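Local coordinates for protein ofchtiv-allosamidin (Ostrinia furnacalis, PDB 6JMB) that probably hydrolyses the beta-1,4 linkages of chitin, as a group IV insect chitinase of glycoside hydrolase family 18 that is bound here to the inhibitor allosamidin, at residues A[209-212]-A[213-217]; A[141-144]-A[145-149]; A[151-154]-A[155-159]; A[367-370]-A[371-375]. All blocks are in the same frame, centred on the assembly; numbering follows the deposited sequence.

Interaction 1. Residues A[209-212]-A[213-217]; sequences LFIS and EGESA
With CG swung away from its own carbonyl carbon (chi1 -68°) and the chain extended beyond it, Glu215 reaches back over the turn to Ser212, while Ile211 turns CG1 opposite its backbone N (chi1 -167°) and slides past the glutamate in the other direction. Ser212 to Glu215 form a type II beta turn, closed by Glu215 N bonding to Ser212 O at 3.2 Å. Gly214 suits the turn, because at its backbone angles a CB would be jammed against the preceding carbonyl oxygen. The carboxylate adds a second tie: OE1 of Glu215 accepts from Ser212 N at 2.9 Å, on its anti side and 33° out of the carboxylate plane. A water lies 2.7 Å from Glu215 OE1 and 2.9 Å from Ser212 OG, within hydrogen-bonding distance of Phe210 O as well. Alongside the glutamate, the aliphatic Ile211 lays CG1 3.7 Å from Glu215 OE1, and its CD1 meets Ala217 CB at 4.1 Å. An alanine in place of Glu215 would probably leave Ser212 N without this acceptor and the water with one partner fewer, so that the turn would depend more on its single backbone bond. The turn belongs to the long loop between strand 187-190 and helix 226-235; Asp304 and Asn265 bind the backbone of Glu213, while Leu209 and Phe210 pack on helices 226-235 and 324-336.

Interaction 2. Residues A[141-144]-A[145-149]; sequences EQFS and TLLKE
Leu147 places its methyl CD1 over one face of the Phe143 ring, a CH-pi contact one turn along helix 138-154, the helix of a beta-alpha-beta unit in the TIM barrel of this family 18 enzyme. CD1 of Leu147 stands 4.1 Å from the ring centroid of Phe143, 20° off the normal and displaced toward the rim, where CE2 and CZ are its nearest atoms. The ring gets there because Phe143 turns CG opposite its backbone N (chi1 -177°), whereas Leu147 sets CG opposite its carbonyl carbon (chi1 -64°), and the two side chains cross at a slant. The backbone carries the regular i to i+4 bonds, in which Leu147 N bonds to Phe143 O at 3.0 Å and Leu146 N to Gln142 O at 2.8 Å. Large apolar residues suit this side, since both Phe143 and Leu147 press on Val163 of strand 160-165 and Val181 of helix 178-184; Leu146 packs separately, on Met95 of helix 90-97. Ser144, whose small side chain touches Val181, hydrogen-bonds through OG to Ser180. Polar residues take over on the side that is partly exposed and borders helix 99-116: Glu141 and Thr145 lie side by side, pointing the same way, and Glu149 makes a salt bridge with Arg102 of that helix. One water joins three of these polar groups, accepting from Thr145 OG1 at 2.7 Å and donating to Glu141 OE2 at 2.9 Å and to Gln142 OE1 at 2.8 Å.

Interaction 3. Residues A[151-154]-A[155-159]; sequences REEF and DNYGL
Arg151 folds over the carboxylate of Asp155, four residues on, its CD lying 3.3 Å from both OD1 and OD2 of Asp155. The arginine chain bends at chi2 and chi3, each near 60°, which curls the guanidinium back to the acid. NH1 of Arg151 then makes a salt bridge to Asp155 OD1 at 3.0 Å: the oxygen lies in the guanidinium plane and is met on its syn side, tilted 26° from the carboxylate plane. NE and NH2 of Arg151 are held in turn by Tyr184 O and Asp186. At the end of helix 138-154, Phe154 O takes two N-H groups from opposite faces of its carbonyl plane, Tyr157 N at 2.9 Å and Leu159 N at 3.3 Å. Gly158, with positive phi, lets the chain turn back, so that Leu159 CB packs 3.7 Å from Phe154 CD2 and Leu159 CD1 sits over the centre of the ring; Ile113 and Leu110 of helix 99-116 border this apolar pair. Glu153 OE2 meets the edge of the Tyr157 ring, and a water joins it to Tyr157 OH. A leucine in place of Arg151 would probably leave Asp155 and Asp186 without this cationic partner. The guanidinium probably favours the ionised form of Asp155, offsetting the helix's partly negative C-terminal end, though its charge is shared with Asp186.

Interaction 4. Residues A[367-370]-A[371-375]; sequences INTV and LAEGS
The last turns of helix 362-373 are closed by successive i to i+4 bonds, from Leu371 N to Ile367 O (3.0 Å) through to a more bent one from Gly374 N to Val370 O (3.1 Å, N-H...O angle 138°). Ile367 and Leu371 sit one turn apart and point the same way, CG2 of the isoleucine touching CD1 of the leucine at 3.9 Å. Leu371 sets CG opposite its carbonyl carbon (chi1 -75°), which also carries CG to 3.4 Å from Ile367 O. Branched apolar residues suit this face because it is pressed against the barrel: Ile367 and Leu371 both meet Val6 of strand 5-11 and Ile342 of strand 341-345, and Val370 and Leu371 rest on Val331 of helix 324-336. The segment is thus part of the helical layer that surrounds the parallel strands of the TIM barrel, helix 362-373 being the last helix of the chain. On the outer side, Thr369 and Glu373 run side by side, CG2 of the threonine 3.2 Å from OE2 of the glutamate. This is a methyl against a carboxylate oxygen, since Thr369 turns its hydroxyl back to Asn365 O, one turn earlier in the helix, much as Asn368 uses ND2 on the main-chain oxygens of Leu364 and Leu32. Gly374, the first residue to leave helical angles, takes a positive phi of 76° that favours glycine, and beyond it Ser375 O, like Val370 O, accepts from Asn335 ND2 of helix 324-336.

Interactions 2 and 3 share helix 138-154, with centres about 15 Å apart: the first lies along its body, the second where it gives way to the loop before strand 160-165. Interaction 4 is likewise on a barrel helix, but about 35 Å from interaction 2 between centres. Each of these three has a buried apolar side and an exposed polar one. Interaction 1 differs, being a surface turn without helix or strand, where a carboxylate-to-backbone bond and a bridging water accompany the turn's own backbone bond, with little apolar packing. Charge pairing within the contact appears only in interaction 3, which lies across the chain's centre from interaction 1.

Interaction 1. Residues A[209-212]-A[213-217]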
ATOM      1  N   LEU A 209       0.980 -13.985   6.626  1.00  9.90           N
ATOM      2  CA  LEU A 209       1.493 -14.663   5.442  1.00 10.93           C
ATOM      3  C   LEU A 209       0.662 -15.898   5.114  1.00 11.32           C
ATOM      4  O   LEU A 209       0.308 -16.130   3.950  1.00 12.77           O
ATOM      5  CB  LEU A 209       2.957 -15.041   5.668  1.00 14.19           C
ATOM      6  CG  LEU A 209       3.855 -15.362   4.477  1.00 19.34           C
ATOM      7  CD1 LEU A 209       3.678 -14.339   3.366  1.00 19.05           C
ATOM      8  CD2 LEU A 209       5.304 -15.390   4.952  1.00 16.91           C
ATOM      9  N   PHE A 210       0.329 -16.689   6.127  1.00 11.10           N
ATOM     10  CA  PHE A 210      -0.398 -17.941   5.949  1.00 10.91           C
ATOM     11  C   PHE A 210      -1.588 -17.928   6.906  1.00 12.55           C
ATOM     12  O   PHE A 210      -1.981 -16.882   7.437  1.00 12.08           O
ATOM     13  CB  PHE A 210       0.531 -19.137   6.208  1.00 11.67           C
ATOM     14  CG  PHE A 210       1.789 -19.122   5.391  1.00 11.83           C
ATOM     15  CD1 PHE A 210       1.745 -19.357   4.024  1.00 13.05           C
ATOM     16  CD2 PHE A 210       3.018 -18.892   5.990  1.00 13.03           C
ATOM     17  CE1 PHE A 210       2.908 -19.351   3.268  1.00 14.04           C
ATOM     18  CE2 PHE A 210       4.186 -18.893   5.242  1.00 14.68           C
ATOM     19  CZ  PHE A 210       4.131 -19.120   3.878  1.00 13.89           C
ATOM     20  N   ILE A 211      -2.167 -19.107   7.151  1.00 12.74           N
ATOM     21  CA  ILE A 211      -3.228 -19.277   8.144  1.00 11.79           C
ATOM     22  C   ILE A 211      -2.796 -18.673   9.479  1.00 10.81           C
ATOM     23  O   ILE A 211      -1.607 -18.678   9.818  1.00 11.87           O
ATOM     24  CB  ILE A 211      -3.613 -20.765   8.282  1.00 13.17           C
ATOM     25  CG1 ILE A 211      -4.917 -20.929   9.062  1.00 14.02           C
ATOM     26  CG2 ILE A 211      -2.484 -21.569   8.939  1.00 15.31           C
ATOM     27  CD1 ILE A 211      -5.516 -22.330   8.918  1.00 15.59           C
ATOM     28  N   SER A 212      -3.753 -18.130  10.227  1.00 11.11           N
ATOM     29  CA  SER A 212      -3.516 -17.491  11.513  1.00 12.53           C
ATOM     30  C   SER A 212      -4.066 -18.345  12.650  1.00 11.97           C
ATOM     31  O   SER A 212      -4.960 -19.177  12.460  1.00 13.46           O
ATOM     32  CB  SER A 212      -4.197 -16.120  11.572  1.00 13.13           C
ATOM     33  OG  SER A 212      -3.710 -15.264  10.547  1.00 13.32           O
ATOM     34  N   GLU A 213      -3.526 -18.113  13.848  1.00 11.52           N
ATOM     35  CA  GLU A 213      -4.076 -18.730  15.049  1.00 12.16           C
ATOM     36  C   GLU A 213      -5.567 -18.437  15.142  1.00 13.73           C
ATOM     37  O   GLU A 213      -6.011 -17.308  14.911  1.00 12.84           O
ATOM     38  CB  GLU A 213      -3.377 -18.172  16.294  1.00 12.91           C
ATOM     39  CG  GLU A 213      -1.957 -18.677  16.490  1.00 13.24           C
ATOM     40  CD  GLU A 213      -1.223 -17.967  17.617  1.00 14.92           C
ATOM     41  OE1 GLU A 213      -1.868 -17.252  18.408  1.00 18.42           O
ATOM     42  OE2 GLU A 213       0.009 -18.121  17.720  1.00 14.89           O
ATOM     43  N   GLY A 214      -6.345 -19.470  15.461  1.00 14.88           N
ATOM     44  CA  GLY A 214      -7.772 -19.316  15.630  1.00 15.40           C
ATOM     45  C   GLY A 214      -8.596 -19.486  14.376  1.00 15.34           C
ATOM     46  O   GLY A 214      -9.828 -19.389  14.453  1.00 18.73           O
ATOM     47  N   GLU A 215      -7.970 -19.735  13.229  1.00 14.00           N
ATOM     48  CA  GLU A 215      -8.687 -19.952  11.984  1.00 14.16           C
ATOM     49  C   GLU A 215      -8.819 -21.443  11.698  1.00 17.47           C
ATOM     50  O   GLU A 215      -7.984 -22.252  12.112  1.00 18.41           O
ATOM     51  CB  GLU A 215      -7.970 -19.273  10.814  1.00 14.06           C
ATOM     52  CG  GLU A 215      -8.000 -17.765  10.892  1.00 14.89           C
ATOM     53  CD  GLU A 215      -7.425 -17.103   9.658  1.00 15.25           C
ATOM     54  OE1 GLU A 215      -6.356 -17.543   9.184  1.00 14.58           O
ATOM     55  OE2 GLU A 215      -8.053 -16.143   9.159  1.00 17.28           O
ATOM     56  N   SER A 216      -9.879 -21.798  10.977  1.00 17.35           N
ATOM     57  CA  SER A 216     -10.073 -23.172  10.545  1.00 20.63           C
ATOM     58  C   SER A 216      -9.277 -23.443   9.276  1.00 19.37           C
ATOM     59  O   SER A 216      -9.168 -22.582   8.396  1.00 20.01           O
ATOM     60  CB  SER A 216     -11.554 -23.436  10.280  1.00 24.02           C
ATOM     61  OG  SER A 216     -11.730 -24.640   9.553  1.00 25.02           O
ATOM     62  N   ALA A 217      -8.718 -24.649   9.185  1.00 18.73           N
ATOM     63  CA  ALA A 217      -7.992 -25.067   7.996  1.00 20.87           C
ATOM     64  C   ALA A 217      -8.908 -25.619   6.911  1.00 23.65           C
ATOM     65  O   ALA A 217      -8.442 -25.870   5.796  1.00 23.67           O
ATOM     66  CB  ALA A 217      -6.918 -26.094   8.356  1.00 25.86           C
TER
HETATM   67  O   HOH W   1      -4.620 -15.936   7.873  1.00 14.73           O

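Interaction 2. Residues A[141-144]-A[145-149]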
ATOM      1  N   GLU A 141     -14.849  -3.718 -17.038  1.00 10.74           N
ATOM      2  CA  GLU A 141     -14.427  -3.484 -18.414  1.00 12.58           C
ATOM      3  C   GLU A 141     -13.790  -2.111 -18.564  1.00 11.07           C
ATOM      4  O   GLU A 141     -12.719  -1.976 -19.172  1.00 12.12           O
ATOM      5  CB  GLU A 141     -15.610  -3.624 -19.375  1.00 14.72           C
ATOM      6  CG  GLU A 141     -15.260  -3.162 -20.783  1.00 15.96           C
ATOM      7  CD  GLU A 141     -16.458  -3.051 -21.706  1.00 21.68           C
ATOM      8  OE1 GLU A 141     -17.554  -3.523 -21.340  1.00 22.66           O
ATOM      9  OE2 GLU A 141     -16.291  -2.489 -22.809  1.00 22.64           O
ATOM     10  N   GLN A 142     -14.435  -1.080 -18.010  1.00 11.55           N
ATOM     11  CA  GLN A 142     -13.974   0.281 -18.263  1.00 11.06           C
ATOM     12  C   GLN A 142     -12.607   0.535 -17.643  1.00 10.61           C
ATOM     13  O   GLN A 142     -11.825   1.321 -18.187  1.00 11.36           O
ATOM     14  CB  GLN A 142     -15.003   1.303 -17.775  1.00 12.98           C
ATOM     15  CG  GLN A 142     -16.404   1.130 -18.361  1.00 16.28           C
ATOM     16  CD  GLN A 142     -16.414   1.021 -19.874  1.00 19.42           C
ATOM     17  OE1 GLN A 142     -15.632   1.669 -20.562  1.00 19.09           O
ATOM     18  NE2 GLN A 142     -17.318   0.199 -20.399  1.00 26.26           N
ATOM     19  N   PHE A 143     -12.310  -0.112 -16.513  1.00 11.08           N
ATOM     20  CA  PHE A 143     -10.976  -0.018 -15.929  1.00 11.44           C
ATOM     21  C   PHE A 143      -9.920  -0.507 -16.913  1.00 10.91           C
ATOM     22  O   PHE A 143      -8.901   0.157 -17.132  1.00 12.36           O
ATOM     23  CB  PHE A 143     -10.941  -0.836 -14.637  1.00 10.92           C
ATOM     24  CG  PHE A 143      -9.632  -0.772 -13.892  1.00 11.74           C
ATOM     25  CD1 PHE A 143      -9.097   0.438 -13.467  1.00 11.96           C
ATOM     26  CD2 PHE A 143      -8.959  -1.938 -13.580  1.00 11.18           C
ATOM     27  CE1 PHE A 143      -7.897   0.475 -12.751  1.00 12.74           C
ATOM     28  CE2 PHE A 143      -7.759  -1.906 -12.877  1.00 11.78           C
ATOM     29  CZ  PHE A 143      -7.235  -0.701 -12.459  1.00 11.28           C
ATOM     30  N   SER A 144     -10.159  -1.660 -17.540  1.00 11.58           N
ATOM     31  CA  SER A 144      -9.195  -2.177 -18.506  1.00 11.74           C
ATOM     32  C   SER A 144      -9.106  -1.296 -19.746  1.00 11.56           C
ATOM     33  O   SER A 144      -8.014  -1.097 -20.288  1.00 12.59           O
ATOM     34  CB  SER A 144      -9.531  -3.623 -18.861  1.00 13.21           C
ATOM     35  OG  SER A 144      -9.195  -4.474 -17.774  1.00 14.66           O
ATOM     36  N   THR A 145     -10.237  -0.749 -20.208  1.00 11.14           N
ATOM     37  CA  THR A 145     -10.188   0.176 -21.337  1.00 11.44           C
ATOM     38  C   THR A 145      -9.372   1.411 -20.991  1.00 11.69           C
ATOM     39  O   THR A 145      -8.557   1.873 -21.797  1.00 12.48           O
ATOM     40  CB  THR A 145     -11.606   0.558 -21.760  1.00 13.13           C
ATOM     41  OG1 THR A 145     -12.307  -0.628 -22.146  1.00 14.45           O
ATOM     42  CG2 THR A 145     -11.583   1.531 -22.936  1.00 14.21           C
ATOM     43  N   LEU A 146      -9.566   1.946 -19.785  1.00 10.88           N
ATOM     44  CA  LEU A 146      -8.805   3.111 -19.348  1.00 12.28           C
ATOM     45  C   LEU A 146      -7.308   2.826 -19.366  1.00 11.38           C
ATOM     46  O   LEU A 146      -6.515   3.641 -19.853  1.00 11.64           O
ATOM     47  CB  LEU A 146      -9.257   3.509 -17.945  1.00 11.95           C
ATOM     48  CG  LEU A 146      -8.460   4.632 -17.277  1.00 13.33           C
ATOM     49  CD1 LEU A 146      -8.662   5.949 -18.018  1.00 15.05           C
ATOM     50  CD2 LEU A 146      -8.869   4.768 -15.816  1.00 15.44           C
ATOM     51  N   LEU A 147      -6.901   1.664 -18.845  1.00 11.54           N
ATOM     52  CA  LEU A 147      -5.480   1.323 -18.835  1.00 10.72           C
ATOM     53  C   LEU A 147      -4.931   1.182 -20.250  1.00 11.71           C
ATOM     54  O   LEU A 147      -3.813   1.631 -20.538  1.00 11.95           O
ATOM     55  CB  LEU A 147      -5.254   0.037 -18.040  1.00 11.48           C
ATOM     56  CG  LEU A 147      -5.586   0.106 -16.546  1.00 12.14           C
ATOM     57  CD1 LEU A 147      -5.463  -1.282 -15.922  1.00 12.14           C
ATOM     58  CD2 LEU A 147      -4.697   1.114 -15.828  1.00 12.00           C
ATOM     59  N   LYS A 148      -5.694   0.547 -21.145  1.00 12.08           N
ATOM     60  CA  LYS A 148      -5.267   0.422 -22.538  1.00 13.80           C
ATOM     61  C   LYS A 148      -5.016   1.793 -23.159  1.00 12.46           C
ATOM     62  O   LYS A 148      -3.999   2.012 -23.830  1.00 12.99           O
ATOM     63  CB  LYS A 148      -6.337  -0.332 -23.327  1.00 15.12           C
ATOM     64  CG  LYS A 148      -6.051  -0.443 -24.813  1.00 16.99           C
ATOM     65  CD  LYS A 148      -7.217  -1.106 -25.531  1.00 20.13           C
ATOM     66  CE  LYS A 148      -6.935  -1.276 -27.013  1.00 30.51           C
ATOM     67  NZ  LYS A 148      -8.158  -1.679 -27.764  1.00 37.72           N
ATOM     68  N   GLU A 149      -5.938   2.732 -22.937  1.00 11.54           N
ATOM     69  CA  GLU A 149      -5.828   4.049 -23.556  1.00 12.34           C
ATOM     70  C   GLU A 149      -4.714   4.876 -22.923  1.00 12.68           C
ATOM     71  O   GLU A 149      -4.018   5.627 -23.621  1.00 13.54           O
ATOM     72  CB  GLU A 149      -7.184   4.754 -23.508  1.00 13.13           C
ATOM     73  CG  GLU A 149      -8.240   4.024 -24.350  1.00 13.71           C
ATOM     74  CD  GLU A 149      -9.616   4.652 -24.288  1.00 17.97           C
ATOM     75  OE1 GLU A 149      -9.795   5.624 -23.533  1.00 17.25           O
ATOM     76  OE2 GLU A 149     -10.529   4.167 -24.999  1.00 18.38           O
TER
HETATM   77  O   HOH W   2     -14.870   0.066 -22.763  1.00 19.16           O

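Interaction 3. Residues A[151-154]-A[155-159]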
ATOM      1  N   ARG A 151      -1.947   3.548 -21.696  1.00 12.88           N
ATOM      2  CA  ARG A 151      -0.724   2.973 -22.243  1.00 12.32           C
ATOM      3  C   ARG A 151      -0.449   3.494 -23.644  1.00 14.08           C
ATOM      4  O   ARG A 151       0.688   3.863 -23.962  1.00 14.77           O
ATOM      5  CB  ARG A 151      -0.822   1.448 -22.250  1.00 13.91           C
ATOM      6  CG  ARG A 151       0.258   0.753 -23.075  1.00 15.07           C
ATOM      7  CD  ARG A 151       1.653   1.103 -22.583  1.00 17.09           C
ATOM      8  NE  ARG A 151       1.840   0.706 -21.194  1.00 15.33           N
ATOM      9  CZ  ARG A 151       2.927   0.965 -20.474  1.00 17.72           C
ATOM     10  NH1 ARG A 151       3.940   1.636 -21.010  1.00 23.15           N
ATOM     11  NH2 ARG A 151       2.997   0.553 -19.216  1.00 15.72           N
ATOM     12  N   GLU A 152      -1.479   3.539 -24.492  1.00 13.58           N
ATOM     13  CA  GLU A 152      -1.293   4.003 -25.863  1.00 14.32           C
ATOM     14  C   GLU A 152      -0.733   5.419 -25.902  1.00 16.30           C
ATOM     15  O   GLU A 152       0.169   5.718 -26.695  1.00 17.74           O
ATOM     16  CB  GLU A 152      -2.616   3.918 -26.619  1.00 16.81           C
ATOM     17  CG  GLU A 152      -2.952   2.503 -27.060  1.00 23.85           C
ATOM     18  CD  GLU A 152      -4.371   2.360 -27.569  1.00 30.20           C
ATOM     19  OE1 GLU A 152      -5.152   3.329 -27.459  1.00 34.54           O
ATOM     20  OE2 GLU A 152      -4.702   1.268 -28.081  1.00 35.16           O
ATOM     21  N   GLU A 153      -1.232   6.300 -25.037  1.00 14.22           N
ATOM     22  CA  GLU A 153      -0.721   7.665 -25.027  1.00 14.62           C
ATOM     23  C   GLU A 153       0.643   7.749 -24.357  1.00 16.69           C
ATOM     24  O   GLU A 153       1.542   8.443 -24.852  1.00 16.60           O
ATOM     25  CB  GLU A 153      -1.707   8.586 -24.314  1.00 16.30           C
ATOM     26  CG  GLU A 153      -1.288  10.046 -24.318  1.00 20.44           C
ATOM     27  CD  GLU A 153      -1.302  10.651 -25.705  1.00 29.15           C
ATOM     28  OE1 GLU A 153      -2.056  10.150 -26.567  1.00 30.98           O
ATOM     29  OE2 GLU A 153      -0.563  11.632 -25.930  1.00 35.39           O
ATOM     30  N   PHE A 154       0.816   7.055 -23.231  1.00 14.40           N
ATOM     31  CA  PHE A 154       2.057   7.179 -22.471  1.00 14.96           C
ATOM     32  C   PHE A 154       3.254   6.653 -23.255  1.00 16.82           C
ATOM     33  O   PHE A 154       4.384   7.107 -23.039  1.00 16.13           O
ATOM     34  CB  PHE A 154       1.941   6.432 -21.140  1.00 13.74           C
ATOM     35  CG  PHE A 154       1.246   7.206 -20.050  1.00 14.66           C
ATOM     36  CD1 PHE A 154       0.386   8.253 -20.342  1.00 14.89           C
ATOM     37  CD2 PHE A 154       1.464   6.876 -18.721  1.00 16.73           C
ATOM     38  CE1 PHE A 154      -0.256   8.953 -19.323  1.00 15.71           C
ATOM     39  CE2 PHE A 154       0.832   7.572 -17.705  1.00 17.46           C
ATOM     40  CZ  PHE A 154      -0.027   8.610 -18.001  1.00 15.87           C
ATOM     41  N   ASP A 155       3.031   5.697 -24.162  1.00 16.03           N
ATOM     42  CA  ASP A 155       4.134   5.148 -24.942  1.00 18.25           C
ATOM     43  C   ASP A 155       4.770   6.184 -25.861  1.00 21.16           C
ATOM     44  O   ASP A 155       5.929   6.016 -26.255  1.00 23.99           O
ATOM     45  CB  ASP A 155       3.674   3.920 -25.729  1.00 21.01           C
ATOM     46  CG  ASP A 155       3.767   2.635 -24.918  1.00 24.21           C
ATOM     47  OD1 ASP A 155       4.306   2.667 -23.789  1.00 21.93           O
ATOM     48  OD2 ASP A 155       3.305   1.586 -25.417  1.00 25.56           O
ATOM     49  N   ASN A 156       4.047   7.253 -26.205  1.00 17.43           N
ATOM     50  CA  ASN A 156       4.648   8.339 -26.973  1.00 18.59           C
ATOM     51  C   ASN A 156       5.691   9.108 -26.174  1.00 22.50           C
ATOM     52  O   ASN A 156       6.498   9.832 -26.764  1.00 23.20           O
ATOM     53  CB  ASN A 156       3.567   9.302 -27.461  1.00 22.45           C
ATOM     54  CG  ASN A 156       2.619   8.655 -28.446  1.00 25.44           C
ATOM     55  OD1 ASN A 156       3.048   7.995 -29.393  1.00 30.87           O
ATOM     56  ND2 ASN A 156       1.320   8.827 -28.222  1.00 28.76           N
ATOM     57  N   TYR A 157       5.696   8.965 -24.848  1.00 17.25           N
ATOM     58  CA  TYR A 157       6.599   9.711 -23.988  1.00 16.74           C
ATOM     59  C   TYR A 157       7.502   8.827 -23.135  1.00 17.56           C
ATOM     60  O   TYR A 157       8.284   9.358 -22.337  1.00 21.53           O
ATOM     61  CB  TYR A 157       5.803  10.665 -23.084  1.00 17.28           C
ATOM     62  CG  TYR A 157       4.840  11.574 -23.833  1.00 18.37           C
ATOM     63  CD1 TYR A 157       3.538  11.175 -24.097  1.00 17.77           C
ATOM     64  CD2 TYR A 157       5.236  12.837 -24.264  1.00 20.32           C
ATOM     65  CE1 TYR A 157       2.653  11.999 -24.780  1.00 22.01           C
ATOM     66  CE2 TYR A 157       4.357  13.672 -24.941  1.00 21.04           C
ATOM     67  CZ  TYR A 157       3.068  13.248 -25.197  1.00 25.02           C
ATOM     68  OH  TYR A 157       2.190  14.073 -25.871  1.00 24.17           O
ATOM     69  N   GLY A 158       7.414   7.505 -23.264  1.00 15.58           N
ATOM     70  CA  GLY A 158       8.227   6.625 -22.444  1.00 15.66           C
ATOM     71  C   GLY A 158       7.848   6.594 -20.978  1.00 16.14           C
ATOM     72  O   GLY A 158       8.695   6.289 -20.132  1.00 19.02           O
ATOM     73  N   LEU A 159       6.594   6.894 -20.655  1.00 14.05           N
ATOM     74  CA  LEU A 159       6.147   6.991 -19.273  1.00 13.16           C
ATOM     75  C   LEU A 159       5.676   5.640 -18.746  1.00 14.19           C
ATOM     76  O   LEU A 159       5.211   4.781 -19.500  1.00 15.57           O
ATOM     77  CB  LEU A 159       5.006   8.003 -19.172  1.00 14.31           C
ATOM     78  CG  LEU A 159       5.433   9.450 -19.430  1.00 13.60           C
ATOM     79  CD1 LEU A 159       4.210  10.322 -19.604  1.00 15.28           C
ATOM     80  CD2 LEU A 159       6.310   9.970 -18.296  1.00 14.49           C
TER
HETATM   81  O   HOH W   3       0.783  12.654 -28.071  1.00 39.61           O

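Interaction 4. Residues A[367-370]-A[371-375]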
ATOM      1  N   ILE A 367      13.960  -4.737   3.619  1.00 11.22           N
ATOM      2  CA  ILE A 367      13.477  -5.090   2.287  1.00 11.24           C
ATOM      3  C   ILE A 367      14.624  -5.094   1.286  1.00 10.46           C
ATOM      4  O   ILE A 367      14.797  -6.048   0.514  1.00 11.93           O
ATOM      5  CB  ILE A 367      12.353  -4.132   1.855  1.00 10.60           C
ATOM      6  CG1 ILE A 367      11.115  -4.352   2.716  1.00 11.30           C
ATOM      7  CG2 ILE A 367      12.022  -4.339   0.386  1.00 13.08           C
ATOM      8  CD1 ILE A 367      10.091  -3.235   2.597  1.00 13.67           C
ATOM      9  N   ASN A 368      15.431  -4.030   1.291  1.00 11.42           N
ATOM     10  CA  ASN A 368      16.521  -3.924   0.327  1.00 12.41           C
ATOM     11  C   ASN A 368      17.548  -5.030   0.537  1.00 11.69           C
ATOM     12  O   ASN A 368      18.043  -5.621  -0.430  1.00 13.56           O
ATOM     13  CB  ASN A 368      17.173  -2.545   0.438  1.00 12.72           C
ATOM     14  CG  ASN A 368      16.404  -1.476  -0.321  1.00 14.04           C
ATOM     15  OD1 ASN A 368      16.668  -1.228  -1.497  1.00 16.26           O
ATOM     16  ND2 ASN A 368      15.448  -0.840   0.346  1.00 12.76           N
ATOM     17  N   THR A 369      17.865  -5.330   1.798  1.00 12.05           N
ATOM     18  CA  THR A 369      18.867  -6.341   2.120  1.00 13.16           C
ATOM     19  C   THR A 369      18.410  -7.728   1.685  1.00 13.62           C
ATOM     20  O   THR A 369      19.163  -8.471   1.044  1.00 13.59           O
ATOM     21  CB  THR A 369      19.137  -6.308   3.627  1.00 14.38           C
ATOM     22  OG1 THR A 369      19.814  -5.091   3.961  1.00 19.52           O
ATOM     23  CG2 THR A 369      19.988  -7.490   4.055  1.00 18.40           C
ATOM     24  N   VAL A 370      17.169  -8.091   2.010  1.00 12.55           N
ATOM     25  CA  VAL A 370      16.706  -9.435   1.685  1.00 13.25           C
ATOM     26  C   VAL A 370      16.515  -9.618   0.181  1.00 13.51           C
ATOM     27  O   VAL A 370      16.756 -10.711  -0.352  1.00 13.18           O
ATOM     28  CB  VAL A 370      15.453  -9.779   2.509  1.00 12.97           C
ATOM     29  CG1 VAL A 370      14.965 -11.184   2.181  1.00 15.09           C
ATOM     30  CG2 VAL A 370      15.764  -9.660   3.991  1.00 13.90           C
ATOM     31  N   LEU A 371      16.093  -8.569  -0.536  1.00 12.29           N
ATOM     32  CA  LEU A 371      16.024  -8.660  -1.992  1.00 13.89           C
ATOM     33  C   LEU A 371      17.412  -8.813  -2.605  1.00 14.84           C
ATOM     34  O   LEU A 371      17.598  -9.597  -3.543  1.00 17.07           O
ATOM     35  CB  LEU A 371      15.326  -7.431  -2.575  1.00 13.39           C
ATOM     36  CG  LEU A 371      13.811  -7.372  -2.408  1.00 13.02           C
ATOM     37  CD1 LEU A 371      13.295  -6.036  -2.907  1.00 12.62           C
ATOM     38  CD2 LEU A 371      13.145  -8.503  -3.171  1.00 14.10           C
ATOM     39  N   ALA A 372      18.394  -8.065  -2.102  1.00 13.83           N
ATOM     40  CA  ALA A 372      19.744  -8.159  -2.651  1.00 14.75           C
ATOM     41  C   ALA A 372      20.363  -9.520  -2.371  1.00 15.25           C
ATOM     42  O   ALA A 372      21.042 -10.090  -3.234  1.00 16.52           O
ATOM     43  CB  ALA A 372      20.623  -7.047  -2.083  1.00 15.79           C
ATOM     44  N   GLU A 373      20.133 -10.063  -1.173  1.00 14.08           N
ATOM     45  CA  GLU A 373      20.743 -11.337  -0.807  1.00 14.12           C
ATOM     46  C   GLU A 373      20.082 -12.524  -1.492  1.00 15.96           C
ATOM     47  O   GLU A 373      20.730 -13.568  -1.655  1.00 16.77           O
ATOM     48  CB  GLU A 373      20.739 -11.498   0.714  1.00 15.51           C
ATOM     49  CG  GLU A 373      21.576 -10.426   1.403  1.00 18.55           C
ATOM     50  CD  GLU A 373      21.552 -10.507   2.917  1.00 23.07           C
ATOM     51  OE1 GLU A 373      20.820 -11.356   3.470  1.00 28.55           O
ATOM     52  OE2 GLU A 373      22.275  -9.709   3.551  1.00 18.42           O
ATOM     53  N   GLY A 374      18.824 -12.389  -1.907  1.00 15.67           N
ATOM     54  CA  GLY A 374      18.120 -13.459  -2.582  1.00 15.77           C
ATOM     55  C   GLY A 374      17.645 -14.586  -1.695  1.00 16.72           C
ATOM     56  O   GLY A 374      17.255 -15.635  -2.221  1.00 21.19           O
ATOM     57  N   SER A 375      17.649 -14.407  -0.374  1.00 17.77           N
ATOM     58  CA  SER A 375      17.250 -15.477   0.536  1.00 20.07           C
ATOM     59  C   SER A 375      15.818 -15.911   0.257  1.00 20.81           C
ATOM     60  O   SER A 375      14.920 -15.078   0.114  1.00 17.86           O
ATOM     61  CB  SER A 375      17.364 -14.994   1.981  1.00 23.30           C
ATOM     62  OG  SER A 375      18.686 -14.576   2.273  1.00 28.48           O
TER